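Cysteine desulfurase (Thermococcus onnurineus, PDB 5B89) probably catalyses the pyridoxal 5'-phosphate-dependent removal of sulfur from L-cysteine, passing the sulfur to a carrier and leaving L-alanine. Local coordinates at residues 318-323 with 338-343; 325-330 with 347-352; 366-371 with 407-412. All coordinates share one frame; numbering follows the deposited sequence.

Interaction 1. Residues 318-323 with 338-343; sequences KLVKRT and RNLKKH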
ATOM      1  N   LYS B 318     -23.813 -23.593  -4.296  1.00 12.78           N
ATOM      2  CA  LYS B 318     -23.817 -25.055  -4.297  1.00 12.82           C
ATOM      3  C   LYS B 318     -22.905 -25.574  -3.222  1.00 13.00           C
ATOM      4  O   LYS B 318     -23.204 -26.511  -2.561  1.00 15.33           O
ATOM      5  CB  LYS B 318     -23.389 -25.645  -5.648  1.00 14.40           C
ATOM      6  CG  LYS B 318     -24.306 -25.420  -6.823  1.00 17.86           C
ATOM      7  CD  LYS B 318     -23.749 -26.030  -8.088  1.00 22.00           C
ATOM      8  CE  LYS B 318     -24.474 -25.550  -9.312  1.00 28.62           C
ATOM      9  NZ  LYS B 318     -23.902 -25.993 -10.614  1.00 33.87           N
ATOM     10  N   LEU B 319     -21.746 -24.945  -3.085  1.00 11.38           N
ATOM     11  CA  LEU B 319     -20.841 -25.377  -2.055  1.00 11.88           C
ATOM     12  C   LEU B 319     -21.306 -25.185  -0.640  1.00 12.05           C
ATOM     13  O   LEU B 319     -21.255 -26.017   0.207  1.00 13.39           O
ATOM     14  CB  LEU B 319     -19.425 -24.693  -2.278  1.00 13.44           C
ATOM     15  CG  LEU B 319     -18.815 -24.832  -3.623  1.00 13.34           C
ATOM     16  CD1 LEU B 319     -17.597 -23.882  -3.745  1.00 14.59           C
ATOM     17  CD2 LEU B 319     -18.347 -26.294  -3.828  1.00 16.01           C
ATOM     18  N   VAL B 320     -21.932 -23.999  -0.356  1.00 11.48           N
ATOM     19  CA  VAL B 320     -22.535 -23.733   0.950  1.00 12.60           C
ATOM     20  C   VAL B 320     -23.705 -24.684   1.266  1.00 12.16           C
ATOM     21  O   VAL B 320     -23.819 -25.102   2.394  1.00 13.52           O
ATOM     22  CB  VAL B 320     -22.994 -22.240   0.954  1.00 13.28           C
ATOM     23  CG1 VAL B 320     -23.754 -21.942   2.163  1.00 14.90           C
ATOM     24  CG2 VAL B 320     -21.768 -21.308   0.855  1.00 13.51           C
ATOM     25  N   LYS B 321     -24.529 -24.906   0.277  1.00 12.60           N
ATOM     26  CA  LYS B 321     -25.683 -25.776   0.434  1.00 13.18           C
ATOM     27  C   LYS B 321     -25.239 -27.186   0.839  1.00 15.41           C
ATOM     28  O   LYS B 321     -25.745 -27.713   1.792  1.00 15.23           O
ATOM     29  CB  LYS B 321     -26.522 -25.792  -0.830  1.00 15.66           C
ATOM     30  CG  LYS B 321     -27.882 -26.472  -0.672  1.00 15.55           C
ATOM     31  CD  LYS B 321     -28.670 -26.472  -1.948  1.00 15.86           C
ATOM     32  CE  LYS B 321     -30.038 -27.073  -1.633  1.00 18.31           C
ATOM     33  NZ  LYS B 321     -30.053 -28.532  -1.471  1.00 19.37           N
ATOM     34  N   ARG B 322     -24.257 -27.747   0.136  1.00 13.77           N
ATOM     35  CA  ARG B 322     -23.792 -29.078   0.523  1.00 15.41           C
ATOM     36  C   ARG B 322     -23.035 -29.099   1.845  1.00 14.91           C
ATOM     37  O   ARG B 322     -23.210 -29.970   2.603  1.00 14.85           O
ATOM     38  CB  ARG B 322     -23.025 -29.745  -0.605  1.00 17.24           C
ATOM     39  CG  ARG B 322     -22.498 -31.125  -0.249  1.00 16.62           C
ATOM     40  CD  ARG B 322     -23.647 -32.090   0.025  1.00 18.36           C
ATOM     41  NE  ARG B 322     -23.068 -33.383   0.329  1.00 18.80           N
ATOM     42  CZ  ARG B 322     -23.336 -34.101   1.381  1.00 21.48           C
ATOM     43  NH1 ARG B 322     -24.228 -33.718   2.224  1.00 24.22           N
ATOM     44  NH2 ARG B 322     -22.688 -35.226   1.591  1.00 19.95           N
ATOM     45  N   THR B 323     -22.202 -28.090   2.108  1.00 13.36           N
ATOM     46  CA  THR B 323     -21.511 -28.023   3.337  1.00 14.32           C
ATOM     47  C   THR B 323     -22.420 -27.995   4.542  1.00 13.83           C
ATOM     48  O   THR B 323     -22.236 -28.727   5.482  1.00 15.55           O
ATOM     49  CB  THR B 323     -20.473 -26.795   3.424  1.00 14.33           C
ATOM     50  OG1 THR B 323     -19.571 -26.967   2.298  1.00 13.81           O
ATOM     51  CG2 THR B 323     -19.769 -26.776   4.653  1.00 15.99           C
ATOM     52  N   ARG B 338     -29.840 -19.164   7.869  1.00 18.46           N
ATOM     53  CA  ARG B 338     -30.367 -20.408   7.354  1.00 18.25           C
ATOM     54  C   ARG B 338     -30.965 -20.242   5.993  1.00 17.59           C
ATOM     55  O   ARG B 338     -31.006 -21.159   5.282  1.00 20.54           O
ATOM     56  CB  ARG B 338     -31.464 -20.927   8.255  1.00 21.37           C
ATOM     57  CG  ARG B 338     -31.037 -21.814   9.358  1.00 31.27           C
ATOM     58  CD  ARG B 338     -29.833 -21.294  10.059  1.00 34.27           C
ATOM     59  NE  ARG B 338     -29.167 -22.378  10.698  1.00 36.78           N
ATOM     60  CZ  ARG B 338     -28.003 -22.334  11.331  1.00 30.28           C
ATOM     61  NH1 ARG B 338     -27.269 -21.209  11.506  1.00 26.22           N
ATOM     62  NH2 ARG B 338     -27.595 -23.466  11.799  1.00 26.53           N
ATOM     63  N   ASN B 339     -31.481 -19.063   5.665  1.00 15.23           N
ATOM     64  CA  ASN B 339     -31.901 -18.761   4.394  1.00 14.91           C
ATOM     65  C   ASN B 339     -30.625 -18.588   3.513  1.00 15.53           C
ATOM     66  O   ASN B 339     -29.962 -17.518   3.580  1.00 15.09           O
ATOM     67  CB  ASN B 339     -32.710 -17.443   4.322  1.00 17.24           C
ATOM     68  CG  ASN B 339     -33.105 -17.091   3.000  1.00 17.49           C
ATOM     69  OD1 ASN B 339     -32.879 -17.732   2.000  1.00 17.16           O
ATOM     70  ND2 ASN B 339     -33.777 -15.919   2.909  1.00 23.47           N
ATOM     71  N   LEU B 340     -30.311 -19.574   2.704  1.00 14.25           N
ATOM     72  CA  LEU B 340     -29.063 -19.527   1.952  1.00 15.53           C
ATOM     73  C   LEU B 340     -29.078 -18.480   0.933  1.00 15.30           C
ATOM     74  O   LEU B 340     -28.002 -18.156   0.414  1.00 16.97           O
ATOM     75  CB  LEU B 340     -28.647 -20.913   1.364  1.00 15.19           C
ATOM     76  CG  LEU B 340     -28.468 -21.957   2.490  1.00 14.46           C
ATOM     77  CD1 LEU B 340     -28.015 -23.268   1.840  1.00 16.83           C
ATOM     78  CD2 LEU B 340     -27.560 -21.599   3.622  1.00 16.54           C
ATOM     79  N   LYS B 341     -30.210 -17.879   0.505  1.00 13.76           N
ATOM     80  CA  LYS B 341     -30.144 -16.723  -0.408  1.00 15.68           C
ATOM     81  C   LYS B 341     -29.471 -15.504   0.243  1.00 15.05           C
ATOM     82  O   LYS B 341     -29.059 -14.605  -0.536  1.00 16.88           O
ATOM     83  CB  LYS B 341     -31.586 -16.351  -0.844  1.00 19.27           C
ATOM     84  CG  LYS B 341     -32.213 -17.400  -1.788  1.00 22.26           C
ATOM     85  CD  LYS B 341     -33.327 -16.929  -2.614  1.00 26.93           C
ATOM     86  CE  LYS B 341     -33.896 -18.109  -3.413  1.00 28.81           C
ATOM     87  NZ  LYS B 341     -33.022 -18.711  -4.490  1.00 30.90           N
ATOM     88  N   LYS B 342     -29.393 -15.480   1.558  1.00 14.57           N
ATOM     89  CA  LYS B 342     -28.751 -14.409   2.313  1.00 16.79           C
ATOM     90  C   LYS B 342     -27.399 -14.872   2.953  1.00 12.29           C
ATOM     91  O   LYS B 342     -26.908 -14.256   3.922  1.00 14.16           O
ATOM     92  CB  LYS B 342     -29.715 -13.973   3.546  1.00 21.35           C
ATOM     93  CG  LYS B 342     -30.907 -13.095   3.236  1.00 33.97           C
ATOM     94  CD  LYS B 342     -31.247 -12.400   4.559  1.00 32.97           C
ATOM     95  CE  LYS B 342     -30.153 -11.454   5.168  1.00 33.74           C
ATOM     96  NZ  LYS B 342     -30.601 -10.706   6.387  1.00 27.81           N
ATOM     97  N   HIS B 343     -26.821 -15.995   2.474  1.00 12.06           N
ATOM     98  CA  HIS B 343     -25.617 -16.555   3.048  1.00 13.09           C
ATOM     99  C   HIS B 343     -24.557 -16.660   1.940  1.00 13.86           C
ATOM    100  O   HIS B 343     -24.724 -17.353   0.927  1.00 15.74           O
ATOM    101  CB  HIS B 343     -25.927 -17.989   3.571  1.00 14.07           C
ATOM    102  CG  HIS B 343     -25.027 -18.463   4.650  1.00 12.76           C
ATOM    103  ND1 HIS B 343     -23.626 -18.547   4.579  1.00 16.02           N
ATOM    104  CD2 HIS B 343     -25.313 -18.858   5.927  1.00 11.88           C
ATOM    105  CE1 HIS B 343     -23.132 -18.996   5.735  1.00 13.45           C
ATOM    106  NE2 HIS B 343     -24.141 -19.147   6.562  1.00 17.66           N
TER
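Leu340, at the start of a one-turn 3-10 segment, lays its two methyl branches against successive residues of helix 309-329. CD1 goes to the backbone side of Lys321, 3.7 Å from its CA, with the CB of the same lysine a little farther off. CD2 lies 4.1 Å from Val320 CG1, where the two side chains run past each other in opposite directions. The torsions explain this split: chi1 of -59° sets Leu340 CG opposite the carbonyl carbon, and chi2 near 180° sends CD1 on away from CA, to Lys321, and turns CD2 toward Val320.

Val320 answers with one branch. Its CG1 points opposite the backbone N (chi1 173°) and reaches both Leu340 CD2 and the imidazole of His343, whose ND1 is 4.2 Å away. The approach to this ring is oblique, and at this distance it is a loose van der Waals touch. Lys321 crosses Leu340 at about a right angle and offers only its first carbons, CB and CG; the chain then leads away, and NZ forms a salt bridge with Glu325 one helical turn on.

The loop has its own brace. Asn339 OD1 accepts from Lys341 N at 3.1 Å, an Asx turn, with the donor above the amide plane. This bond, together with Lys342 N to Asn339 O, shapes the backbone from which Leu340 projects. Behind the helix contact, Leu319 and Thr323 pack on Val403 of helix 400-415, which places helix 309-329 between that helix and the loop leading into strand 346-349.

The 161 Å² buried here is thus held by van der Waals contacts of methyls with helix carbons and an imidazole, while the ammonium of Lys321 is paired within its own helix; chemically, the loop's attachment rests on shape and apolar burial, without directional bonding between the segments.

Interaction 2. Residues 325-330 with 347-352; sequences EGLDEL and VSFNVP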
ATOM      1  N   GLU B 325     -25.672 -28.665   4.828  1.00 15.21           N
ATOM      2  CA  GLU B 325     -26.479 -29.926   4.888  1.00 15.75           C
ATOM      3  C   GLU B 325     -25.626 -31.020   5.502  1.00 18.10           C
ATOM      4  O   GLU B 325     -26.065 -31.788   6.396  1.00 18.51           O
ATOM      5  CB  GLU B 325     -26.986 -30.287   3.554  1.00 14.72           C
ATOM      6  CG  GLU B 325     -28.164 -29.420   3.162  1.00 17.44           C
ATOM      7  CD  GLU B 325     -28.525 -29.483   1.673  1.00 16.85           C
ATOM      8  OE1 GLU B 325     -27.980 -30.313   0.858  1.00 21.36           O
ATOM      9  OE2 GLU B 325     -29.474 -28.753   1.180  1.00 21.30           O
ATOM     10  N   GLY B 326     -24.375 -31.120   5.032  1.00 17.06           N
ATOM     11  CA  GLY B 326     -23.501 -32.166   5.586  1.00 17.01           C
ATOM     12  C   GLY B 326     -23.151 -31.964   7.052  1.00 17.43           C
ATOM     13  O   GLY B 326     -23.032 -32.919   7.862  1.00 19.49           O
ATOM     14  N   LEU B 327     -22.995 -30.737   7.505  1.00 14.73           N
ATOM     15  CA  LEU B 327     -22.753 -30.455   8.855  1.00 15.68           C
ATOM     16  C   LEU B 327     -23.970 -30.770   9.710  1.00 17.88           C
ATOM     17  O   LEU B 327     -23.812 -31.225  10.877  1.00 19.38           O
ATOM     18  CB  LEU B 327     -22.251 -28.971   9.037  1.00 17.20           C
ATOM     19  CG  LEU B 327     -20.859 -28.698   8.433  1.00 17.14           C
ATOM     20  CD1 LEU B 327     -20.541 -27.216   8.718  1.00 18.33           C
ATOM     21  CD2 LEU B 327     -19.789 -29.562   9.010  1.00 18.49           C
ATOM     22  N   ASP B 328     -25.127 -30.485   9.172  1.00 19.08           N
ATOM     23  CA  ASP B 328     -26.359 -30.822   9.896  1.00 20.24           C
ATOM     24  C   ASP B 328     -26.405 -32.340  10.083  1.00 21.39           C
ATOM     25  O   ASP B 328     -26.817 -32.786  11.181  1.00 20.18           O
ATOM     26  CB  ASP B 328     -27.577 -30.373   9.159  1.00 20.66           C
ATOM     27  CG  ASP B 328     -27.818 -28.882   9.237  1.00 22.11           C
ATOM     28  OD1 ASP B 328     -27.358 -28.247  10.178  1.00 26.00           O
ATOM     29  OD2 ASP B 328     -28.687 -28.461   8.477  1.00 30.42           O
ATOM     30  N   GLU B 329     -26.009 -33.087   9.068  1.00 19.54           N
ATOM     31  CA  GLU B 329     -26.043 -34.588   9.182  1.00 21.79           C
ATOM     32  C   GLU B 329     -25.093 -35.010  10.277  1.00 22.23           C
ATOM     33  O   GLU B 329     -25.356 -36.042  10.968  1.00 24.42           O
ATOM     34  CB  GLU B 329     -25.697 -35.236   7.869  1.00 23.18           C
ATOM     35  CG  GLU B 329     -26.688 -35.179   6.748  1.00 31.03           C
ATOM     36  CD  GLU B 329     -26.120 -35.590   5.374  1.00 38.60           C
ATOM     37  OE1 GLU B 329     -26.946 -35.869   4.482  1.00 47.34           O
ATOM     38  OE2 GLU B 329     -24.880 -35.586   5.117  1.00 51.38           O
ATOM     39  N   LEU B 330     -23.976 -34.294  10.513  1.00 19.78           N
ATOM     40  CA  LEU B 330     -23.053 -34.620  11.592  1.00 20.29           C
ATOM     41  C   LEU B 330     -23.312 -34.019  12.928  1.00 18.79           C
ATOM     42  O   LEU B 330     -22.546 -34.205  13.887  1.00 23.21           O
ATOM     43  CB  LEU B 330     -21.654 -34.192  11.167  1.00 20.85           C
ATOM     44  CG  LEU B 330     -21.150 -34.867   9.919  1.00 21.08           C
ATOM     45  CD1 LEU B 330     -19.820 -34.232   9.472  1.00 23.69           C
ATOM     46  CD2 LEU B 330     -20.986 -36.389  10.103  1.00 24.79           C
ATOM     47  N   VAL B 347     -18.779 -20.462   5.669  1.00 14.45           N
ATOM     48  CA  VAL B 347     -19.477 -21.291   6.686  1.00 14.95           C
ATOM     49  C   VAL B 347     -18.597 -21.368   7.892  1.00 13.71           C
ATOM     50  O   VAL B 347     -17.512 -22.035   7.890  1.00 13.97           O
ATOM     51  CB  VAL B 347     -19.735 -22.685   6.098  1.00 16.02           C
ATOM     52  CG1 VAL B 347     -20.449 -23.492   7.195  1.00 17.13           C
ATOM     53  CG2 VAL B 347     -20.587 -22.619   4.849  1.00 18.00           C
ATOM     54  N   SER B 348     -18.980 -20.709   8.984  1.00 13.69           N
ATOM     55  CA  SER B 348     -18.382 -20.800  10.275  1.00 14.76           C
ATOM     56  C   SER B 348     -19.145 -21.858  11.049  1.00 15.28           C
ATOM     57  O   SER B 348     -20.370 -21.995  10.944  1.00 15.12           O
ATOM     58  CB  SER B 348     -18.503 -19.448  11.103  1.00 16.90           C
ATOM     59  OG  SER B 348     -17.430 -18.577  10.774  1.00 19.20           O
ATOM     60  N   PHE B 349     -18.377 -22.630  11.801  1.00 14.66           N
ATOM     61  CA  PHE B 349     -18.894 -23.728  12.582  1.00 16.06           C
ATOM     62  C   PHE B 349     -17.987 -24.006  13.763  1.00 17.05           C
ATOM     63  O   PHE B 349     -16.946 -23.439  13.908  1.00 15.43           O
ATOM     64  CB  PHE B 349     -19.040 -25.004  11.727  1.00 16.49           C
ATOM     65  CG  PHE B 349     -17.759 -25.509  11.125  1.00 17.93           C
ATOM     66  CD1 PHE B 349     -17.281 -24.969   9.985  1.00 16.07           C
ATOM     67  CD2 PHE B 349     -17.084 -26.579  11.669  1.00 17.32           C
ATOM     68  CE1 PHE B 349     -16.122 -25.411   9.429  1.00 19.47           C
ATOM     69  CE2 PHE B 349     -15.924 -27.033  11.114  1.00 17.53           C
ATOM     70  CZ  PHE B 349     -15.440 -26.457   9.987  1.00 19.69           C
ATOM     71  N   ASN B 350     -18.469 -24.904  14.609  1.00 18.86           N
ATOM     72  CA  ASN B 350     -17.698 -25.368  15.748  1.00 17.24           C
ATOM     73  C   ASN B 350     -18.009 -26.834  16.017  1.00 18.78           C
ATOM     74  O   ASN B 350     -19.043 -27.298  15.729  1.00 18.61           O
ATOM     75  CB  ASN B 350     -17.966 -24.585  17.035  1.00 17.32           C
ATOM     76  CG  ASN B 350     -17.054 -23.401  17.214  1.00 17.66           C
ATOM     77  OD1 ASN B 350     -15.879 -23.492  17.108  1.00 19.34           O
ATOM     78  ND2 ASN B 350     -17.633 -22.294  17.512  1.00 17.76           N
ATOM     79  N   VAL B 351     -17.043 -27.510  16.585  1.00 19.43           N
ATOM     80  CA  VAL B 351     -17.220 -28.896  17.005  1.00 22.69           C
ATOM     81  C   VAL B 351     -17.283 -28.908  18.530  1.00 20.68           C
ATOM     82  O   VAL B 351     -16.365 -28.507  19.150  1.00 22.25           O
ATOM     83  CB  VAL B 351     -16.095 -29.816  16.527  1.00 21.43           C
ATOM     84  CG1 VAL B 351     -16.348 -31.232  17.034  1.00 25.55           C
ATOM     85  CG2 VAL B 351     -16.003 -29.813  15.017  1.00 20.03           C
ATOM     86  N   PRO B 352     -18.409 -29.332  19.089  1.00 25.46           N
ATOM     87  CA  PRO B 352     -18.576 -29.331  20.579  1.00 27.28           C
ATOM     88  C   PRO B 352     -17.489 -30.138  21.239  1.00 27.92           C
ATOM     89  O   PRO B 352     -17.148 -31.220  20.745  1.00 33.50           O
ATOM     90  CB  PRO B 352     -19.915 -29.985  20.759  1.00 28.99           C
ATOM     91  CG  PRO B 352     -20.658 -29.695  19.524  1.00 29.28           C
ATOM     92  CD  PRO B 352     -19.602 -29.848  18.414  1.00 24.54           C
TER
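Leu327, near the C-terminal end of helix 309-329, carries the helix side of this contact through a single methyl, CD1. The preceding Glu325 and Gly326 supply the carbonyls that accept Glu329 N, 3.0 Å from Glu325 O, and Leu330 N, which keeps the helix regular where the leucine emerges. With chi1 at -67°, CG of Leu327 stands opposite the carbonyl carbon, and chi2 of 180° extends CD1 away from CA, between two residues of strand 346-349. It lies 4.0 Å from Val347 CG1, the two side chains sliding past each other in opposite directions, and 4.0 Å from Phe349 CB, where they cross at about a right angle. The methyl also nears Phe349 CG and CD1, an oblique approach to the ring. Val347 and Phe349 both project toward the helix, as every second residue of a strand does, whereas Ser348 between them turns away. This is helix-on-sheet packing in the four-stranded mixed sheet of the class-V aminotransferase fold, against one of its two outer strands, 346-349. Farther along, Asp328 bonds through OD1 to Trp334 NE1, and Leu330 leans on Met410 and Glu411 of helix 400-415, whose Met410 also touches Phe349.

Interaction 3. Residues 366-371 with 407-412; sequences HSIMVR and LGVMEE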
ATOM      1  N   HIS B 366      -4.971 -33.064   6.874  1.00 14.01           N
ATOM      2  CA  HIS B 366      -5.616 -33.572   5.715  1.00 14.15           C
ATOM      3  C   HIS B 366      -5.563 -32.661   4.482  1.00 13.78           C
ATOM      4  O   HIS B 366      -6.283 -32.835   3.560  1.00 14.72           O
ATOM      5  CB  HIS B 366      -7.062 -33.955   6.036  1.00 14.53           C
ATOM      6  CG  HIS B 366      -7.212 -35.073   7.007  1.00 15.37           C
ATOM      7  ND1 HIS B 366      -7.143 -34.977   8.361  1.00 18.07           N
ATOM      8  CD2 HIS B 366      -7.500 -36.360   6.733  1.00 17.46           C
ATOM      9  CE1 HIS B 366      -7.303 -36.195   8.899  1.00 18.08           C
ATOM     10  NE2 HIS B 366      -7.524 -37.005   7.925  1.00 18.68           N
ATOM     11  N   SER B 367      -4.641 -31.680   4.530  1.00 14.72           N
ATOM     12  CA  SER B 367      -4.430 -30.739   3.474  1.00 15.98           C
ATOM     13  C   SER B 367      -5.687 -29.869   3.121  1.00 13.07           C
ATOM     14  O   SER B 367      -5.779 -29.485   1.960  1.00 14.79           O
ATOM     15  CB  SER B 367      -3.925 -31.400   2.217  1.00 17.60           C
ATOM     16  OG  SER B 367      -2.634 -32.009   2.503  1.00 21.45           O
ATOM     17  N   ILE B 368      -6.516 -29.638   4.145  1.00 11.80           N
ATOM     18  CA  ILE B 368      -7.651 -28.744   3.984  1.00 14.02           C
ATOM     19  C   ILE B 368      -7.354 -27.500   4.860  1.00 12.42           C
ATOM     20  O   ILE B 368      -7.077 -27.537   6.017  1.00 13.87           O
ATOM     21  CB  ILE B 368      -8.934 -29.400   4.505  1.00 13.44           C
ATOM     22  CG1 ILE B 368      -9.238 -30.694   3.722  1.00 15.11           C
ATOM     23  CG2 ILE B 368     -10.093 -28.382   4.429  1.00 15.34           C
ATOM     24  CD1 ILE B 368     -10.312 -31.558   4.401  1.00 16.83           C
ATOM     25  N   MET B 369      -7.409 -26.331   4.170  1.00 12.11           N
ATOM     26  CA  MET B 369      -7.018 -25.031   4.708  1.00 12.14           C
ATOM     27  C   MET B 369      -8.269 -24.276   5.106  1.00 10.94           C
ATOM     28  O   MET B 369      -9.051 -23.896   4.252  1.00 13.36           O
ATOM     29  CB  MET B 369      -6.231 -24.242   3.645  1.00 14.43           C
ATOM     30  CG  MET B 369      -5.105 -24.881   2.857  1.00 15.31           C
ATOM     31  SD  MET B 369      -3.588 -25.369   3.751  1.00 15.98           S
ATOM     32  CE  MET B 369      -3.869 -27.130   4.140  1.00 15.79           C
ATOM     33  N   VAL B 370      -8.377 -24.156   6.422  1.00 12.03           N
ATOM     34  CA  VAL B 370      -9.423 -23.335   7.000  1.00 12.05           C
ATOM     35  C   VAL B 370      -8.829 -22.381   8.011  1.00 13.70           C
ATOM     36  O   VAL B 370      -7.715 -22.516   8.468  1.00 15.67           O
ATOM     37  CB  VAL B 370     -10.548 -24.185   7.663  1.00 13.02           C
ATOM     38  CG1 VAL B 370     -11.316 -25.021   6.697  1.00 13.48           C
ATOM     39  CG2 VAL B 370     -10.054 -24.994   8.847  1.00 13.94           C
ATOM     40  N   ARG B 371      -9.631 -21.354   8.404  1.00 14.96           N
ATOM     41  CA  ARG B 371      -9.156 -20.426   9.440  1.00 16.66           C
ATOM     42  C   ARG B 371      -9.961 -20.638  10.715  1.00 16.64           C
ATOM     43  O   ARG B 371     -11.053 -21.160  10.726  1.00 18.56           O
ATOM     44  CB  ARG B 371      -9.214 -18.976   8.928  1.00 22.84           C
ATOM     45  CG  ARG B 371      -8.199 -18.122   9.706  1.00 27.57           C
ATOM     46  CD  ARG B 371      -7.618 -16.938   8.977  1.00 32.59           C
ATOM     47  NE  ARG B 371      -6.607 -17.177   7.962  1.00 28.98           N
ATOM     48  CZ  ARG B 371      -5.303 -16.907   8.038  1.00 31.65           C
ATOM     49  NH1 ARG B 371      -4.725 -16.463   9.149  1.00 27.53           N
ATOM     50  NH2 ARG B 371      -4.586 -17.079   6.969  1.00 27.82           N
ATOM     51  N   LEU B 407     -16.213 -33.104   4.216  1.00 14.67           N
ATOM     52  CA  LEU B 407     -17.274 -33.721   5.047  1.00 16.23           C
ATOM     53  C   LEU B 407     -16.854 -35.134   5.577  1.00 16.55           C
ATOM     54  O   LEU B 407     -17.137 -35.463   6.695  1.00 17.93           O
ATOM     55  CB  LEU B 407     -18.567 -33.798   4.292  1.00 16.97           C
ATOM     56  CG  LEU B 407     -19.310 -32.419   4.065  1.00 15.59           C
ATOM     57  CD1 LEU B 407     -20.497 -32.645   3.226  1.00 16.23           C
ATOM     58  CD2 LEU B 407     -19.678 -31.796   5.389  1.00 16.97           C
ATOM     59  N   GLY B 408     -16.106 -35.810   4.754  1.00 15.48           N
ATOM     60  CA  GLY B 408     -15.533 -37.094   5.170  1.00 18.00           C
ATOM     61  C   GLY B 408     -14.527 -36.983   6.259  1.00 18.09           C
ATOM     62  O   GLY B 408     -14.530 -37.740   7.243  1.00 18.89           O
ATOM     63  N   VAL B 409     -13.667 -35.923   6.203  1.00 14.33           N
ATOM     64  CA  VAL B 409     -12.787 -35.684   7.278  1.00 17.05           C
ATOM     65  C   VAL B 409     -13.445 -35.201   8.580  1.00 15.85           C
ATOM     66  O   VAL B 409     -13.128 -35.633   9.653  1.00 17.76           O
ATOM     67  CB  VAL B 409     -11.617 -34.676   6.876  1.00 17.88           C
ATOM     68  CG1 VAL B 409     -10.720 -34.297   8.039  1.00 18.30           C
ATOM     69  CG2 VAL B 409     -10.900 -35.185   5.699  1.00 18.56           C
ATOM     70  N   MET B 410     -14.471 -34.345   8.461  1.00 15.95           N
ATOM     71  CA  MET B 410     -15.256 -33.931   9.584  1.00 16.96           C
ATOM     72  C   MET B 410     -15.988 -35.121  10.271  1.00 17.67           C
ATOM     73  O   MET B 410     -16.077 -35.145  11.489  1.00 19.08           O
ATOM     74  CB  MET B 410     -16.282 -32.863   9.219  1.00 18.38           C
ATOM     75  CG  MET B 410     -15.676 -31.495   8.925  1.00 18.40           C
ATOM     76  SD  MET B 410     -14.723 -30.789  10.235  1.00 20.69           S
ATOM     77  CE  MET B 410     -15.881 -30.684  11.565  1.00 24.40           C
ATOM     78  N   GLU B 411     -16.412 -36.051   9.431  1.00 17.71           N
ATOM     79  CA  GLU B 411     -17.122 -37.243   9.955  1.00 18.50           C
ATOM     80  C   GLU B 411     -16.169 -38.094  10.812  1.00 19.20           C
ATOM     81  O   GLU B 411     -16.509 -38.438  11.909  1.00 20.81           O
ATOM     82  CB  GLU B 411     -17.711 -37.985   8.785  1.00 18.04           C
ATOM     83  CG  GLU B 411     -18.486 -39.249   9.191  1.00 22.09           C
ATOM     84  CD  GLU B 411     -19.127 -39.958   8.031  1.00 28.67           C
ATOM     85  OE1 GLU B 411     -19.551 -39.308   7.007  1.00 32.87           O
ATOM     86  OE2 GLU B 411     -19.212 -41.233   8.141  1.00 31.43           O
ATOM     87  N   GLU B 412     -14.952 -38.309  10.305  1.00 19.48           N
ATOM     88  CA  GLU B 412     -13.952 -39.034  11.032  1.00 22.11           C
ATOM     89  C   GLU B 412     -13.589 -38.294  12.320  1.00 21.79           C
ATOM     90  O   GLU B 412     -13.569 -38.928  13.411  1.00 25.76           O
ATOM     91  CB  GLU B 412     -12.791 -39.255  10.092  1.00 27.90           C
ATOM     92  CG  GLU B 412     -11.476 -39.905  10.549  1.00 37.47           C
ATOM     93  CD  GLU B 412     -10.526 -40.180   9.335  1.00 47.43           C
ATOM     94  OE1 GLU B 412     -10.697 -39.522   8.261  1.00 53.56           O
ATOM     95  OE2 GLU B 412      -9.621 -41.055   9.437  1.00 54.16           O
TER
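Val409, on helix 400-415, divides its two methyls between the partners, CG1 on the His366 ring and CG2 within reach of both His366 and Ile368, and the contact is tightest there. CG1 sits over one face of the imidazole, 3.8 Å from the ring centroid and only 15° off the ring normal, a CH-pi contact displaced toward the rim on the ND1 side. CG2 takes the other half of the job: it lies 3.7 Å from His366 CD2 and 3.9 Å from Ile368 CD1. The valine's chi1 of 175° puts CG1 opposite the backbone N and CG2 opposite the carbonyl carbon, so that both branches face the incoming loop and strand. Ile368 extends its CG1-CD1 arm alongside the valine, running in the opposite direction.

The ring's rotation is fixed by a second tie: His366 ND1 is hydrogen-bonded to Ile362 O of helix 356-365, a helix that ends in a Schellman motif with Ser367, at positive phi, as its C-prime residue. Leu363 of the same helix touches both Ile368 and Val409, and so adds to the packing on the buried side.

Toward solvent the packing thins. Glu412, one turn beyond Val409, swings an extended chain past the ring, but its OE1 stays 4.1 Å from His366 NE2, and the carboxylate and ring planes are 62° apart. Neither atom is bonded to the other at that distance. Were Val409 an alanine, the imidazole face would probably lose its methyl cover and Ile368 CD1 its contact with CG2, opening a gap beside the strand.

The chemistry is therefore mixed: apolar carbons pin the helix to the start of strand 368-373 and the turn before it, while the nearby carboxylate would be expected to favour a protonated His366 slightly, a weak electrostatic bias at an exposed rim that is secondary to the methyl packing.

In the fold
The three contacts lie on one side of the chain's centre, within its C-terminal part. Interactions 1 and 2 share helix 309-329 and alternate along the chain, their centres 13 Å apart; Val320 and Thr323 of the first reach Val347 of the second. Interaction 3 follows later in sequence, 12 Å from interaction 2 and 19 Å from interaction 1. Interactions 2 and 3 reach the same four-stranded sheet, on strands 346-349 and 368-373, and helix 400-415 joins them through Met410, whose CE lies against Val351 and Phe349. Leu407 also touches Arg322 and Gly326. Helices 309-329 and 400-415 thus pack together on the sheet, joined by Leu407 and Met410.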